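Local structure of putative rubredoxin reductase (Rhodopseudomonas palustris, 3FG2) at residues A[261-266]-A[312-317]; A[339-344]-A[352-357]. The protein probably uses FAD to pass electrons from NADH to the ferredoxin that supplies the cytochrome P450 CYP199A2. One frame throughout, in Å; residues are numbered along the deposited sequence.

Contact 1 of 2, residues A[261-266]-A[312-317]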
ATOM      1  N   GLN A 261     -21.179   2.445   2.466  1.00 29.95           N
ATOM      2  CA  GLN A 261     -20.958   2.554   1.024  1.00 31.10           C
ATOM      3  C   GLN A 261     -20.436   3.917   0.586  1.00 30.48           C
ATOM      4  O   GLN A 261     -19.734   4.030  -0.418  1.00 31.08           O
ATOM      5  CB  GLN A 261     -22.251   2.266   0.265  1.00 33.58           C
ATOM      6  CG  GLN A 261     -22.764   0.855   0.423  1.00 38.26           C
ATOM      7  CD  GLN A 261     -24.120   0.646  -0.234  1.00 41.11           C
ATOM      8  OE1 GLN A 261     -24.664  -0.460  -0.213  1.00 43.27           O
ATOM      9  NE2 GLN A 261     -24.673   1.708  -0.818  1.00 41.12           N
ATOM     10  N   GLN A 262     -20.781   4.956   1.333  1.00 29.29           N
ATOM     11  CA  GLN A 262     -20.346   6.292   0.972  1.00 29.50           C
ATOM     12  C   GLN A 262     -19.125   6.756   1.745  1.00 28.94           C
ATOM     13  O   GLN A 262     -18.789   7.943   1.736  1.00 30.45           O
ATOM     14  CB  GLN A 262     -21.504   7.275   1.140  1.00 32.14           C
ATOM     15  CG  GLN A 262     -22.508   7.201  -0.006  1.00 35.35           C
ATOM     16  CD  GLN A 262     -23.801   7.933   0.294  1.00 39.52           C
ATOM     17  OE1 GLN A 262     -23.795   9.022   0.876  1.00 42.18           O
ATOM     18  NE2 GLN A 262     -24.921   7.345  -0.114  1.00 39.48           N
ATOM     19  N   LEU A 263     -18.463   5.807   2.401  1.00 27.60           N
ATOM     20  CA  LEU A 263     -17.253   6.076   3.170  1.00 27.11           C
ATOM     21  C   LEU A 263     -17.502   6.999   4.360  1.00 26.81           C
ATOM     22  O   LEU A 263     -16.637   7.785   4.752  1.00 25.39           O
ATOM     23  CB  LEU A 263     -16.173   6.654   2.242  1.00 26.15           C
ATOM     24  CG  LEU A 263     -16.055   5.853   0.932  1.00 25.55           C
ATOM     25  CD1 LEU A 263     -15.014   6.464   0.008  1.00 24.44           C
ATOM     26  CD2 LEU A 263     -15.704   4.417   1.265  1.00 23.50           C
ATOM     27  N   LEU A 264     -18.699   6.882   4.932  1.00 28.10           N
ATOM     28  CA  LEU A 264     -19.095   7.671   6.092  1.00 27.34           C
ATOM     29  C   LEU A 264     -19.106   6.797   7.336  1.00 27.12           C
ATOM     30  O   LEU A 264     -19.556   5.649   7.290  1.00 23.65           O
ATOM     31  CB  LEU A 264     -20.498   8.253   5.892  1.00 29.12           C
ATOM     32  CG  LEU A 264     -20.633   9.512   5.038  1.00 30.15           C
ATOM     33  CD1 LEU A 264     -22.093   9.731   4.650  1.00 31.21           C
ATOM     34  CD2 LEU A 264     -20.090  10.705   5.817  1.00 31.32           C
ATOM     35  N   THR A 265     -18.602   7.340   8.442  1.00 27.42           N
ATOM     36  CA  THR A 265     -18.598   6.606   9.704  1.00 28.47           C
ATOM     37  C   THR A 265     -20.010   6.696  10.266  1.00 30.92           C
ATOM     38  O   THR A 265     -20.914   7.212   9.607  1.00 31.48           O
ATOM     39  CB  THR A 265     -17.654   7.235  10.733  1.00 27.74           C
ATOM     40  OG1 THR A 265     -18.133   8.545  11.071  1.00 24.41           O
ATOM     41  CG2 THR A 265     -16.228   7.325  10.174  1.00 25.50           C
ATOM     42  N   SER A 266     -20.206   6.195  11.480  1.00 33.33           N
ATOM     43  CA  SER A 266     -21.522   6.251  12.102  1.00 35.77           C
ATOM     44  C   SER A 266     -21.851   7.706  12.440  1.00 36.83           C
ATOM     45  O   SER A 266     -22.992   8.044  12.748  1.00 36.96           O
ATOM     46  CB  SER A 266     -21.537   5.401  13.368  1.00 35.97           C
ATOM     47  OG  SER A 266     -20.501   5.806  14.242  1.00 37.55           O
ATOM     48  N   LYS A 312     -22.563   9.100  -4.021  1.00 37.67           N
ATOM     49  CA  LYS A 312     -22.719   7.801  -4.670  1.00 38.12           C
ATOM     50  C   LYS A 312     -21.944   6.715  -3.948  1.00 36.38           C
ATOM     51  O   LYS A 312     -20.979   6.992  -3.246  1.00 36.42           O
ATOM     52  CB  LYS A 312     -22.225   7.861  -6.116  1.00 40.06           C
ATOM     53  CG  LYS A 312     -23.165   8.536  -7.086  1.00 44.32           C
ATOM     54  CD  LYS A 312     -22.579   8.484  -8.483  1.00 48.23           C
ATOM     55  CE  LYS A 312     -23.628   8.775  -9.530  1.00 50.73           C
ATOM     56  NZ  LYS A 312     -24.755   7.801  -9.465  1.00 52.82           N
ATOM     57  N   PRO A 313     -22.365   5.455  -4.107  1.00 35.04           N
ATOM     58  CA  PRO A 313     -21.671   4.344  -3.456  1.00 34.28           C
ATOM     59  C   PRO A 313     -20.262   4.241  -4.024  1.00 33.80           C
ATOM     60  O   PRO A 313     -20.071   4.355  -5.235  1.00 35.32           O
ATOM     61  CB  PRO A 313     -22.516   3.134  -3.838  1.00 34.54           C
ATOM     62  CG  PRO A 313     -23.888   3.709  -3.977  1.00 34.91           C
ATOM     63  CD  PRO A 313     -23.624   5.000  -4.720  1.00 35.45           C
ATOM     64  N   TYR A 314     -19.278   4.044  -3.154  1.00 32.07           N
ATOM     65  CA  TYR A 314     -17.895   3.912  -3.599  1.00 29.72           C
ATOM     66  C   TYR A 314     -17.758   2.657  -4.462  1.00 28.62           C
ATOM     67  O   TYR A 314     -18.227   1.584  -4.078  1.00 27.01           O
ATOM     68  CB  TYR A 314     -16.953   3.799  -2.398  1.00 27.83           C
ATOM     69  CG  TYR A 314     -15.549   3.492  -2.817  1.00 25.46           C
ATOM     70  CD1 TYR A 314     -14.808   4.424  -3.541  1.00 24.37           C
ATOM     71  CD2 TYR A 314     -14.979   2.242  -2.566  1.00 23.91           C
ATOM     72  CE1 TYR A 314     -13.535   4.127  -4.018  1.00 23.48           C
ATOM     73  CE2 TYR A 314     -13.693   1.927  -3.042  1.00 23.90           C
ATOM     74  CZ  TYR A 314     -12.982   2.882  -3.769  1.00 23.35           C
ATOM     75  OH  TYR A 314     -11.724   2.613  -4.248  1.00 21.55           O
ATOM     76  N   ASP A 315     -17.126   2.788  -5.627  1.00 28.87           N
ATOM     77  CA  ASP A 315     -16.943   1.636  -6.509  1.00 29.08           C
ATOM     78  C   ASP A 315     -15.644   1.695  -7.312  1.00 28.20           C
ATOM     79  O   ASP A 315     -15.595   1.239  -8.459  1.00 27.79           O
ATOM     80  CB  ASP A 315     -18.132   1.496  -7.470  1.00 31.77           C
ATOM     81  CG  ASP A 315     -18.155   0.140  -8.192  1.00 35.84           C
ATOM     82  OD1 ASP A 315     -18.889   0.012  -9.191  1.00 37.58           O
ATOM     83  OD2 ASP A 315     -17.450  -0.804  -7.765  1.00 37.78           O
ATOM     84  N   GLY A 316     -14.595   2.255  -6.718  1.00 26.81           N
ATOM     85  CA  GLY A 316     -13.328   2.324  -7.419  1.00 26.58           C
ATOM     86  C   GLY A 316     -12.859   0.901  -7.657  1.00 26.77           C
ATOM     87  O   GLY A 316     -12.629   0.168  -6.696  1.00 27.65           O
ATOM     88  N   TYR A 317     -12.730   0.486  -8.914  1.00 26.65           N
ATOM     89  CA  TYR A 317     -12.289  -0.877  -9.171  1.00 26.56           C
ATOM     90  C   TYR A 317     -10.826  -1.051  -8.776  1.00 26.24           C
ATOM     91  O   TYR A 317      -9.949  -0.329  -9.254  1.00 27.30           O
ATOM     92  CB  TYR A 317     -12.461  -1.271 -10.631  1.00 25.33           C
ATOM     93  CG  TYR A 317     -12.566  -2.767 -10.754  1.00 23.88           C
ATOM     94  CD1 TYR A 317     -13.791  -3.412 -10.567  1.00 23.65           C
ATOM     95  CD2 TYR A 317     -11.431  -3.550 -10.952  1.00 21.25           C
ATOM     96  CE1 TYR A 317     -13.882  -4.808 -10.570  1.00 22.56           C
ATOM     97  CE2 TYR A 317     -11.511  -4.945 -10.954  1.00 21.62           C
ATOM     98  CZ  TYR A 317     -12.740  -5.566 -10.765  1.00 21.31           C
ATOM     99  OH  TYR A 317     -12.835  -6.936 -10.791  1.00 20.62           O
TER
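A single backbone hydrogen bond joins two irregular loops, 261-266 and 312-317: Tyr314 N donates to Gln261 O at 2.8 Å, nearly straight at 173°, where the two backbones come nearest, Gln261 beside Pro313. Proline, which has no N-H to give, stands just before the donor, and its CA packs against the same carbonyl oxygen. The side chains of Gln261 and Pro313 run side by side in the same direction, the extended glutamine bringing NE2 to 3.8 Å from Pro313 CG, a loose contact suited to a partly exposed edge. Gln262 uses its aliphatic part, CG lying 3.6 Å from Lys312 O. Deeper in, both methyls of Leu263 press on the base of the Tyr314 side chain: CD2 comes to 3.9 Å from Tyr314 CB, while CD1 reaches obliquely to the first ring atoms. The backbone turns Tyr314 CB toward the leucine, and chi1 of 173° then carries the ring away from 261-266. Leu263 is positive in phi (64°), and Asp260 OD1 accepts from the amides of Gln262 and Leu264. The Tyr314 ring meets Phe279 of strand 277-281 edge-to-face, and through Leu263 and Tyr314 both loops rest on helix 293-306.

Contact 2 of 2, residues A[339-344]-A[352-357]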
ATOM      1  N   ASP A 339     -10.205 -20.542  -7.964  1.00 21.10           N
ATOM      2  CA  ASP A 339     -10.292 -21.996  -8.076  1.00 22.09           C
ATOM      3  C   ASP A 339      -9.795 -22.493  -9.437  1.00 22.09           C
ATOM      4  O   ASP A 339      -9.816 -23.691  -9.721  1.00 22.94           O
ATOM      5  CB  ASP A 339     -11.724 -22.495  -7.815  1.00 22.68           C
ATOM      6  CG  ASP A 339     -12.747 -21.888  -8.753  1.00 25.80           C
ATOM      7  OD1 ASP A 339     -12.377 -21.488  -9.881  1.00 27.56           O
ATOM      8  OD2 ASP A 339     -13.936 -21.830  -8.369  1.00 24.76           O
ATOM      9  N   GLN A 340      -9.339 -21.569 -10.272  1.00 21.56           N
ATOM     10  CA  GLN A 340      -8.818 -21.924 -11.585  1.00 22.15           C
ATOM     11  C   GLN A 340      -7.940 -20.806 -12.125  1.00 22.75           C
ATOM     12  O   GLN A 340      -8.352 -19.644 -12.155  1.00 21.11           O
ATOM     13  CB  GLN A 340      -9.966 -22.197 -12.553  1.00 25.14           C
ATOM     14  CG  GLN A 340      -9.540 -22.360 -14.005  1.00 26.75           C
ATOM     15  CD  GLN A 340     -10.707 -22.710 -14.915  1.00 30.41           C
ATOM     16  OE1 GLN A 340     -11.809 -22.155 -14.783  1.00 32.77           O
ATOM     17  NE2 GLN A 340     -10.473 -23.622 -15.851  1.00 27.75           N
ATOM     18  N   VAL A 341      -6.726 -21.161 -12.543  1.00 22.72           N
ATOM     19  CA  VAL A 341      -5.788 -20.182 -13.088  1.00 22.25           C
ATOM     20  C   VAL A 341      -5.274 -20.604 -14.457  1.00 22.83           C
ATOM     21  O   VAL A 341      -4.803 -21.721 -14.637  1.00 23.82           O
ATOM     22  CB  VAL A 341      -4.580 -19.974 -12.144  1.00 22.45           C
ATOM     23  CG1 VAL A 341      -3.592 -18.965 -12.754  1.00 20.81           C
ATOM     24  CG2 VAL A 341      -5.065 -19.484 -10.795  1.00 20.10           C
ATOM     25  N   VAL A 342      -5.370 -19.695 -15.421  1.00 23.32           N
ATOM     26  CA  VAL A 342      -4.915 -19.951 -16.783  1.00 22.72           C
ATOM     27  C   VAL A 342      -3.752 -19.023 -17.111  1.00 22.29           C
ATOM     28  O   VAL A 342      -3.793 -17.834 -16.803  1.00 20.50           O
ATOM     29  CB  VAL A 342      -6.039 -19.686 -17.814  1.00 23.02           C
ATOM     30  CG1 VAL A 342      -5.486 -19.796 -19.219  1.00 23.72           C
ATOM     31  CG2 VAL A 342      -7.183 -20.670 -17.612  1.00 24.00           C
ATOM     32  N   ILE A 343      -2.719 -19.567 -17.739  1.00 22.76           N
ATOM     33  CA  ILE A 343      -1.565 -18.763 -18.112  1.00 22.97           C
ATOM     34  C   ILE A 343      -1.686 -18.286 -19.553  1.00 23.99           C
ATOM     35  O   ILE A 343      -1.956 -19.079 -20.455  1.00 25.90           O
ATOM     36  CB  ILE A 343      -0.240 -19.567 -18.000  1.00 22.35           C
ATOM     37  CG1 ILE A 343       0.065 -19.896 -16.536  1.00 20.75           C
ATOM     38  CG2 ILE A 343       0.906 -18.776 -18.636  1.00 22.20           C
ATOM     39  CD1 ILE A 343       0.283 -18.686 -15.669  1.00 21.44           C
ATOM     40  N   ARG A 344      -1.502 -16.989 -19.772  1.00 24.79           N
ATOM     41  CA  ARG A 344      -1.535 -16.449 -21.124  1.00 24.78           C
ATOM     42  C   ARG A 344      -0.138 -15.907 -21.351  1.00 26.06           C
ATOM     43  O   ARG A 344       0.381 -15.160 -20.516  1.00 25.26           O
ATOM     44  CB  ARG A 344      -2.549 -15.312 -21.274  1.00 24.27           C
ATOM     45  CG  ARG A 344      -2.564 -14.701 -22.681  1.00 22.76           C
ATOM     46  CD  ARG A 344      -3.644 -13.638 -22.819  1.00 25.56           C
ATOM     47  NE  ARG A 344      -4.587 -13.959 -23.890  1.00 30.72           N
ATOM     48  CZ  ARG A 344      -4.455 -13.558 -25.146  1.00 29.88           C
ATOM     49  NH1 ARG A 344      -3.420 -12.809 -25.489  1.00 35.66           N
ATOM     50  NH2 ARG A 344      -5.345 -13.919 -26.060  1.00 29.95           N
ATOM     51  N   PHE A 352       3.876 -12.772 -19.359  1.00 22.68           N
ATOM     52  CA  PHE A 352       2.697 -13.613 -19.321  1.00 22.22           C
ATOM     53  C   PHE A 352       1.737 -13.059 -18.285  1.00 22.38           C
ATOM     54  O   PHE A 352       2.071 -12.133 -17.538  1.00 22.53           O
ATOM     55  CB  PHE A 352       3.099 -15.034 -18.923  1.00 19.86           C
ATOM     56  CG  PHE A 352       3.515 -15.153 -17.485  1.00 19.97           C
ATOM     57  CD1 PHE A 352       2.571 -15.390 -16.490  1.00 17.76           C
ATOM     58  CD2 PHE A 352       4.841 -14.958 -17.114  1.00 19.85           C
ATOM     59  CE1 PHE A 352       2.939 -15.428 -15.154  1.00 18.15           C
ATOM     60  CE2 PHE A 352       5.224 -14.993 -15.775  1.00 18.53           C
ATOM     61  CZ  PHE A 352       4.272 -15.228 -14.793  1.00 20.93           C
ATOM     62  N   SER A 353       0.552 -13.649 -18.232  1.00 21.34           N
ATOM     63  CA  SER A 353      -0.459 -13.235 -17.276  1.00 22.44           C
ATOM     64  C   SER A 353      -1.157 -14.462 -16.699  1.00 22.52           C
ATOM     65  O   SER A 353      -1.266 -15.508 -17.350  1.00 22.37           O
ATOM     66  CB  SER A 353      -1.495 -12.322 -17.948  1.00 21.58           C
ATOM     67  OG  SER A 353      -0.905 -11.119 -18.415  1.00 22.18           O
ATOM     68  N   ALA A 354      -1.611 -14.336 -15.462  1.00 20.90           N
ATOM     69  CA  ALA A 354      -2.333 -15.418 -14.829  1.00 19.94           C
ATOM     70  C   ALA A 354      -3.782 -14.952 -14.756  1.00 21.29           C
ATOM     71  O   ALA A 354      -4.110 -14.016 -14.015  1.00 20.57           O
ATOM     72  CB  ALA A 354      -1.786 -15.676 -13.436  1.00 19.20           C
ATOM     73  N   PHE A 355      -4.646 -15.575 -15.555  1.00 20.57           N
ATOM     74  CA  PHE A 355      -6.055 -15.221 -15.539  1.00 20.54           C
ATOM     75  C   PHE A 355      -6.683 -16.056 -14.438  1.00 20.48           C
ATOM     76  O   PHE A 355      -6.755 -17.279 -14.525  1.00 21.23           O
ATOM     77  CB  PHE A 355      -6.707 -15.511 -16.899  1.00 21.55           C
ATOM     78  CG  PHE A 355      -6.422 -14.466 -17.938  1.00 20.84           C
ATOM     79  CD1 PHE A 355      -5.112 -14.110 -18.246  1.00 20.45           C
ATOM     80  CD2 PHE A 355      -7.464 -13.836 -18.609  1.00 23.03           C
ATOM     81  CE1 PHE A 355      -4.843 -13.143 -19.206  1.00 20.12           C
ATOM     82  CE2 PHE A 355      -7.207 -12.863 -19.575  1.00 21.70           C
ATOM     83  CZ  PHE A 355      -5.890 -12.517 -19.873  1.00 22.46           C
ATOM     84  N   CYS A 356      -7.126 -15.386 -13.385  1.00 21.83           N
ATOM     85  CA  CYS A 356      -7.706 -16.083 -12.255  1.00 19.59           C
ATOM     86  C   CYS A 356      -9.216 -16.116 -12.319  1.00 19.43           C
ATOM     87  O   CYS A 356      -9.867 -15.083 -12.528  1.00 17.37           O
ATOM     88  CB  CYS A 356      -7.256 -15.410 -10.966  1.00 20.13           C
ATOM     89  SG  CYS A 356      -5.491 -15.105 -10.947  1.00 22.73           S
ATOM     90  N   TYR A 357      -9.763 -17.311 -12.121  1.00 18.14           N
ATOM     91  CA  TYR A 357     -11.202 -17.522 -12.140  1.00 17.92           C
ATOM     92  C   TYR A 357     -11.743 -18.107 -10.843  1.00 18.34           C
ATOM     93  O   TYR A 357     -11.008 -18.704 -10.046  1.00 16.96           O
ATOM     94  CB  TYR A 357     -11.587 -18.480 -13.260  1.00 18.29           C
ATOM     95  CG  TYR A 357     -11.288 -17.988 -14.645  1.00 20.25           C
ATOM     96  CD1 TYR A 357      -9.979 -17.928 -15.118  1.00 20.18           C
ATOM     97  CD2 TYR A 357     -12.321 -17.596 -15.498  1.00 21.69           C
ATOM     98  CE1 TYR A 357      -9.701 -17.493 -16.405  1.00 21.74           C
ATOM     99  CE2 TYR A 357     -12.054 -17.157 -16.788  1.00 23.76           C
ATOM    100  CZ  TYR A 357     -10.743 -17.110 -17.237  1.00 22.98           C
ATOM    101  OH  TYR A 357     -10.480 -16.695 -18.521  1.00 26.25           O
TER
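Arg344 and Phe355, a diagonal pair on neighbouring strands, pack obliquely: the arginine's CB and CD each lie 3.8 Å from Phe355 CE1, and the guanidinium plane is turned 42° from the ring. The methylene stem thus serves as the apolar surface, while NE and NH2 reach on to weak bonds with the carbonyls of Ala392 and Phe397. On the same face Val342 places CG2 4.2 Å from Tyr357 CE1, a branched side chain lying against the ring at van der Waals distance. Gln340 crosses that tyrosine obliquely, amide and ring planes 61° apart; Tyr357 OH bonds to Val387 O. The other face carries Val341, Ile343, Ala354 and Cys356, with Val341 CG1 touching Ala354 CB at 3.8 Å. Ile343 CD1 reaches Phe352 CD1, at the start of the partner segment, at 4.1 Å; Phe352 chi1 of 71° directs its ring there. Between the two faces, paired backbone bonds hold the antiparallel hairpin at Val342-Phe355 and Arg344-Ser353. At Gln340-Tyr357, Tyr357 N donates to Gln340 O (2.7 Å), which also lies in plane at the tyrosine ring's edge. A classic beta bulge follows from Asp339 N (2.9 Å) and, weakly, Gln340 N both donating to Tyr357 O. Strand 340-344 edges the sheet and 361-368 flanks the other side of 351-358; helix 389-393 covers the Val342 face, and helix 184-196 packs against Val341, Ile343 and Phe352.

The two contacts follow one another along the chain, contact 1 closing at 317 before contact 2 opens at 339. Their centres are about 30 Å apart, and their nearest atoms about 9 Å, without touching. Contact 1 joins loops beside the FAD-binding part of the fold; the Tyr314 side chain lies about 10 Å from the bound FAD. Its second segment, 312-317, marks the passage from the nucleotide-binding region to the C-terminal domain, leading almost directly into strand 319-324, one outer strand of the five-stranded antiparallel sheet whose other outer strand is 340-344. Contact 2 lies within the C-terminal domain at that other margin, away from the annotated sites.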